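Local coordinates for GDSL-like Lipase/Acylhydrolase family protein (Neisseria meningitidis, PDB 4K7J) that probably removes O-acetyl groups from peptidoglycan, as a serine esterase of the SGNH (GDSL) hydrolase family, at residues S72-L77 against M99-H104; L185-H190 against I200-P205. One frame throughout, in Å; residues are numbered along the deposited sequence.

How the interactions relate
Following the chain from the N terminus, the first contact involves helix 68-81, which comes after strand 53-60 of the alpha/beta part; interaction 1 brings it against the turn that leads into strand 102-106, closing a loop of 21 residues. The chain then builds two five-stranded antiparallel sheets, and interaction 2 follows in series, neither nesting with the first nor crossing it. It closes a shorter loop of nine residues, where strand 187-191 of one sheet is followed by strand 195-203 of the other. The centres lie 15 Å apart and the contacts do not touch, yet both reach the sheet holding 102-106 and 187-191: interaction 1 ties it to the alpha/beta part, interaction 2 to its partner sheet.

Interaction 1: residues S72-L77 against M99-H104; sequences SLRKRL and MAAVRH
Arg74 and Ala101 mark the closest backbone approach, with Arg74 CA 9.4 Å from Ala101 CA, so a long side chain has to span the distance. Segment 72-77 is a piece of helix 68-81, where Arg76 N bonds to Ser72 O at 3.0 Å; segment 99-104 is a turn that runs into strand 102-106. Only 93 Å² is buried between them, and Arg74 supplies most of the helix's share. Its CG stands anti to the backbone N (chi1 -175°), the chain stays extended through CD, and a bend at chi3 (46°) then turns the guanidinium so that the two alanine methyls meet it on different sides. Ala101 CB lies over one face, 4.3 Å from Arg74 NE. Ala100 CB comes in at the edge, near the guanidinium plane, 4.1 Å from Arg74 NH2. These are loose contacts between a cation and methyl groups; the strong ties run through carboxylates and a carbonyl. Arg74 NH2 forms salt bridges with Asp67 and Asp71, while Arg74 NH1 bonds to Val211 O on strand 208-215, which together should fix the rotation of the group. Asp67 OD2 also accepts a hydrogen bond from Ala100 N, so one carboxylate oxygen serves both the arginine and the turn, and Ala100 O is in turn bonded to Ser140 OG. The two carboxylates probably balance the charge of the buried guanidinium. Helix 68-81 follows strand 53-60 of a largely parallel sheet, the core of the SGNH hydrolase alpha/beta fold. Arg74, held by Asp67 and Asp71, packs on the turn that Asp67 also bonds, joining this fold to the antiparallel beta domain that enters the chain between helix 68-81 and strand 208-215.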
loop_
_atom_site.group_PDB
_atom_site.type_symbol
_atom_site.label_atom_id
_atom_site.label_comp_id
_atom_site.label_asym_id
_atom_site.label_seq_id
_atom_site.Cartn_x
_atom_site.Cartn_y
_atom_site.Cartn_z
ATOM N N SER A 72 0.956 9.818 -6.561
ATOM C CA SER A 72 0.909 11.266 -6.383
ATOM C C SER A 72 1.495 11.600 -5.016
ATOM O O SER A 72 2.306 12.515 -4.880
ATOM C CB SER A 72 -0.519 11.790 -6.528
ATOM O OG SER A 72 -0.627 13.103 -6.000
ATOM N N LEU A 73 1.100 10.820 -4.015
ATOM C CA LEU A 73 1.663 10.923 -2.677
ATOM C C LEU A 73 3.180 10.697 -2.727
ATOM O O LEU A 73 3.965 11.435 -2.108
ATOM C CB LEU A 73 0.999 9.892 -1.761
ATOM C CG LEU A 73 1.302 9.955 -0.267
ATOM C CD1 LEU A 73 0.734 11.242 0.297
ATOM C CD2 LEU A 73 0.699 8.742 0.440
ATOM N N ARG A 74 3.583 9.674 -3.473
ATOM C CA ARG A 74 4.996 9.367 -3.652
ATOM C C ARG A 74 5.764 10.555 -4.222
ATOM O O ARG A 74 6.767 10.973 -3.657
ATOM C CB ARG A 74 5.157 8.134 -4.539
ATOM C CG ARG A 74 6.586 7.640 -4.713
ATOM C CD ARG A 74 6.598 6.176 -5.140
ATOM N NE ARG A 74 5.652 5.905 -6.204
ATOM C CZ ARG A 74 4.670 5.013 -6.141
ATOM N NH1 ARG A 74 4.477 4.258 -5.066
ATOM N NH2 ARG A 74 3.877 4.876 -7.175
ATOM N N LYS A 75 5.292 11.113 -5.326
ATOM C CA LYS A 75 6.053 12.180 -5.986
ATOM C C LYS A 75 6.135 13.433 -5.122
ATOM O O LYS A 75 7.171 14.096 -5.061
ATOM C CB LYS A 75 5.457 12.514 -7.350
ATOM C CG LYS A 75 5.498 11.354 -8.346
ATOM C CD LYS A 75 6.927 10.989 -8.734
ATOM C CE LYS A 75 6.953 9.754 -9.633
ATOM N NZ LYS A 75 5.990 9.924 -10.763
ATOM N N ARG A 76 5.038 13.759 -4.455
ATOM C CA ARG A 76 4.993 14.953 -3.632
ATOM C C ARG A 76 5.926 14.842 -2.428
ATOM O O ARG A 76 6.779 15.708 -2.209
ATOM C CB ARG A 76 3.566 15.210 -3.165
ATOM C CG ARG A 76 3.474 16.224 -2.054
ATOM C CD ARG A 76 3.507 17.649 -2.574
ATOM N NE ARG A 76 3.016 18.570 -1.559
ATOM C CZ ARG A 76 1.738 18.903 -1.411
ATOM N NH1 ARG A 76 0.801 18.392 -2.211
ATOM N NH2 ARG A 76 1.397 19.753 -0.457
ATOM N N LEU A 77 5.774 13.775 -1.652
ATOM C CA LEU A 77 6.579 13.628 -0.435
ATOM C C LEU A 77 8.064 13.338 -0.704
ATOM O O LEU A 77 8.912 13.608 0.153
ATOM C CB LEU A 77 5.988 12.568 0.498
ATOM C CG LEU A 77 4.524 12.754 0.905
ATOM C CD1 LEU A 77 4.136 11.657 1.871
ATOM C CD2 LEU A 77 4.242 14.145 1.509
ATOM N N MET A 99 1.556 -0.550 -11.344
ATOM C CA MET A 99 2.669 0.092 -10.660
ATOM C C MET A 99 3.110 1.262 -11.525
ATOM O O MET A 99 3.462 1.067 -12.689
ATOM C CB MET A 99 3.852 -0.865 -10.508
ATOM C CG MET A 99 3.670 -1.997 -9.519
ATOM S SD MET A 99 3.990 -1.497 -7.828
ATOM C CE MET A 99 2.309 -1.149 -7.283
ATOM N N ALA A 100 3.118 2.470 -10.971
ATOM C CA ALA A 100 3.533 3.631 -11.761
ATOM C C ALA A 100 5.052 3.743 -11.877
ATOM O O ALA A 100 5.569 4.245 -12.878
ATOM C CB ALA A 100 2.954 4.907 -11.180
ATOM N N ALA A 101 5.753 3.264 -10.851
ATOM C CA ALA A 101 7.193 3.503 -10.696
ATOM C C ALA A 101 8.112 2.499 -11.406
ATOM O O ALA A 101 9.306 2.761 -11.560
ATOM C CB ALA A 101 7.550 3.572 -9.213
ATOM N N VAL A 102 7.574 1.352 -11.811
ATOM C CA VAL A 102 8.358 0.369 -12.560
ATOM C C VAL A 102 7.577 -0.291 -13.677
ATOM O O VAL A 102 6.348 -0.340 -13.650
ATOM C CB VAL A 102 8.892 -0.774 -11.676
ATOM C CG1 VAL A 102 10.180 -0.380 -11.027
ATOM C CG2 VAL A 102 7.846 -1.210 -10.661
ATOM N N ARG A 103 8.316 -0.829 -14.642
ATOM C CA ARG A 103 7.743 -1.589 -15.741
ATOM C C ARG A 103 8.293 -3.008 -15.699
ATOM O O ARG A 103 9.457 -3.210 -15.361
ATOM C CB ARG A 103 8.077 -0.925 -17.074
ATOM C CG ARG A 103 7.544 0.498 -17.183
ATOM C CD ARG A 103 7.767 1.100 -18.569
ATOM N NE ARG A 103 9.146 1.540 -18.781
ATOM C CZ ARG A 103 10.088 0.804 -19.362
ATOM N NH1 ARG A 103 9.804 -0.419 -19.795
ATOM N NH2 ARG A 103 11.312 1.295 -19.510
ATOM N N HIS A 104 7.449 -3.983 -16.035
ATOM C CA HIS A 104 7.815 -5.392 -15.956
ATOM C C HIS A 104 7.936 -6.024 -17.334
ATOM O O HIS A 104 7.104 -5.802 -18.212
ATOM C CB HIS A 104 6.768 -6.179 -15.163
ATOM C CG HIS A 104 6.686 -5.817 -13.712
ATOM N ND1 HIS A 104 5.927 -4.763 -13.251
ATOM C CD2 HIS A 104 7.248 -6.386 -12.618
ATOM C CE1 HIS A 104 6.031 -4.694 -11.935
ATOM N NE2 HIS A 104 6.822 -5.668 -11.526
#

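Interaction 2: residues L185-H190 against I200-P205; sequences LPLTIH and INIENP
A beta sandwich supplies the setting: Leu185, Leu187 and Ile189, on or just before strand 187-191, face Ile200 and Ile202 on strand 195-203 of the opposing antiparallel sheet. The two strands are consecutive in the chain and run roughly in opposite directions, but they pack across the sandwich instead of pairing, with Leu185 CA 8.9 Å from Ile202 CA. Ile202 meets two leucines with two different branches. Its branch methyl CG2 lies 3.8 Å from Leu185 CD1, the two side chains crossing at a slant. With CG anti to the backbone N (chi1 -176°), Leu187 extends its CD2 toward the opposing sheet, where it meets Ile202 CD1 head-on at 3.8 Å. One step along, Ile189 CD1 and Ile200 CD1 approach tip to tip at 3.9 Å, both isoleucines being extended to their ends. Val149 and Leu151 of strand 147-155 widen the same layer, touching Leu187 and Ile189 respectively. On the other face of strand 195-203 the chemistry changes: Asn201 ND2 donates almost straight (177°) to Glu203 OE2, 3.1 Å away, from well above the carboxylate plane, and the same oxygen forms a salt bridge with Arg55 of strand 53-60. Over residues 200-203 the strand thus turns isoleucines to the opposing sheet and polar groups away from it, Glu203 reaching the alpha/beta part through Arg55. Across the sandwich, all five contributing residues are buried, and at each closest approach methyl meets methyl, so the 185 Å² covered here implies cohesion by dispersion and exclusion of water, without any directional bond between these segments.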
loop_
_atom_site.group_PDB
_atom_site.type_symbol
_atom_site.label_atom_id
_atom_site.label_comp_id
_atom_site.label_asym_id
_atom_site.label_seq_id
_atom_site.Cartn_x
_atom_site.Cartn_y
_atom_site.Cartn_z
ATOM N N LEU A 185 19.232 -0.805 -11.107
ATOM C CA LEU A 185 18.153 -0.911 -12.078
ATOM C C LEU A 185 18.721 -0.574 -13.459
ATOM O O LEU A 185 19.568 0.306 -13.569
ATOM C CB LEU A 185 17.002 0.026 -11.700
ATOM C CG LEU A 185 16.150 -0.450 -10.510
ATOM C CD1 LEU A 185 15.424 0.695 -9.844
ATOM C CD2 LEU A 185 15.141 -1.482 -10.976
ATOM N N PRO A 186 18.278 -1.279 -14.518
ATOM C CA PRO A 186 17.284 -2.361 -14.561
ATOM C C PRO A 186 17.717 -3.599 -13.790
ATOM O O PRO A 186 18.900 -3.917 -13.724
ATOM C CB PRO A 186 17.182 -2.695 -16.055
ATOM C CG PRO A 186 17.681 -1.479 -16.755
ATOM C CD PRO A 186 18.757 -0.932 -15.868
ATOM N N LEU A 187 16.741 -4.279 -13.206
ATOM C CA LEU A 187 16.987 -5.388 -12.313
ATOM C C LEU A 187 16.485 -6.644 -12.997
ATOM O O LEU A 187 15.311 -6.724 -13.327
ATOM C CB LEU A 187 16.189 -5.177 -11.024
ATOM C CG LEU A 187 16.347 -6.165 -9.881
ATOM C CD1 LEU A 187 17.782 -6.138 -9.473
ATOM C CD2 LEU A 187 15.473 -5.756 -8.701
ATOM N N THR A 188 17.363 -7.619 -13.200
ATOM C CA THR A 188 16.976 -8.865 -13.863
ATOM C C THR A 188 17.140 -10.046 -12.922
ATOM O O THR A 188 18.208 -10.264 -12.371
ATOM C CB THR A 188 17.779 -9.086 -15.152
ATOM O OG1 THR A 188 17.464 -8.041 -16.077
ATOM C CG2 THR A 188 17.428 -10.428 -15.791
ATOM N N ILE A 189 16.056 -10.793 -12.738
ATOM C CA ILE A 189 16.030 -11.910 -11.817
ATOM C C ILE A 189 15.739 -13.191 -12.586
ATOM O O ILE A 189 14.743 -13.278 -13.317
ATOM C CB ILE A 189 14.947 -11.703 -10.734
ATOM C CG1 ILE A 189 15.186 -10.374 -10.010
ATOM C CG2 ILE A 189 14.938 -12.864 -9.750
ATOM C CD1 ILE A 189 14.009 -9.919 -9.176
ATOM N N HIS A 190 16.621 -14.173 -12.415
ATOM C CA HIS A 190 16.560 -15.432 -13.157
ATOM C C HIS A 190 16.331 -16.577 -12.187
ATOM O O HIS A 190 16.995 -16.657 -11.152
ATOM C CB HIS A 190 17.891 -15.671 -13.904
ATOM C CG HIS A 190 18.062 -14.831 -15.134
ATOM N ND1 HIS A 190 19.292 -14.600 -15.717
ATOM C CD2 HIS A 190 17.155 -14.177 -15.900
ATOM C CE1 HIS A 190 19.135 -13.842 -16.787
ATOM N NE2 HIS A 190 17.848 -13.567 -16.917
ATOM N N ILE A 200 8.791 -6.930 -4.041
ATOM C CA ILE A 200 10.229 -6.764 -4.143
ATOM C C ILE A 200 10.565 -5.327 -3.768
ATOM O O ILE A 200 10.044 -4.387 -4.366
ATOM C CB ILE A 200 10.687 -7.001 -5.584
ATOM C CG1 ILE A 200 10.409 -8.442 -6.006
ATOM C CG2 ILE A 200 12.157 -6.652 -5.746
ATOM C CD1 ILE A 200 10.769 -8.724 -7.440
ATOM N N ASN A 201 11.420 -5.155 -2.770
ATOM C CA ASN A 201 11.743 -3.822 -2.275
ATOM C C ASN A 201 12.993 -3.307 -2.928
ATOM O O ASN A 201 14.016 -3.985 -2.927
ATOM C CB ASN A 201 11.973 -3.829 -0.772
ATOM C CG ASN A 201 12.099 -2.426 -0.204
ATOM O OD1 ASN A 201 11.508 -1.485 -0.731
ATOM N ND2 ASN A 201 12.885 -2.275 0.860
ATOM N N ILE A 202 12.915 -2.104 -3.477
ATOM C CA ILE A 202 14.050 -1.506 -4.165
ATOM C C ILE A 202 14.276 -0.095 -3.610
ATOM O O ILE A 202 13.479 0.808 -3.865
ATOM C CB ILE A 202 13.797 -1.488 -5.682
ATOM C CG1 ILE A 202 13.478 -2.913 -6.170
ATOM C CG2 ILE A 202 14.978 -0.888 -6.439
ATOM C CD1 ILE A 202 13.044 -2.994 -7.616
ATOM N N GLU A 203 15.356 0.069 -2.842
ATOM C CA GLU A 203 15.620 1.287 -2.073
ATOM C C GLU A 203 16.957 1.924 -2.453
ATOM O O GLU A 203 17.950 1.232 -2.683
ATOM C CB GLU A 203 15.641 0.985 -0.564
ATOM C CG GLU A 203 14.289 0.794 0.075
ATOM C CD GLU A 203 14.375 0.525 1.567
ATOM O OE1 GLU A 203 15.500 0.350 2.093
ATOM O OE2 GLU A 203 13.309 0.485 2.218
ATOM N N ASN A 204 16.976 3.249 -2.501
ATOM C CA ASN A 204 18.194 4.000 -2.767
ATOM C C ASN A 204 18.979 4.162 -1.459
ATOM O O ASN A 204 18.432 4.610 -0.450
ATOM C CB ASN A 204 17.822 5.340 -3.436
ATOM C CG ASN A 204 18.789 6.476 -3.121
ATOM O OD1 ASN A 204 20.008 6.292 -3.007
ATOM N ND2 ASN A 204 18.235 7.680 -3.007
ATOM N N PRO A 205 20.264 3.771 -1.471
ATOM C CA PRO A 205 21.160 3.780 -0.302
ATOM C C PRO A 205 21.348 5.159 0.348
ATOM O O PRO A 205 21.684 5.226 1.531
ATOM C CB PRO A 205 22.493 3.296 -0.884
ATOM C CG PRO A 205 22.399 3.590 -2.355
ATOM C CD PRO A 205 20.964 3.338 -2.693
#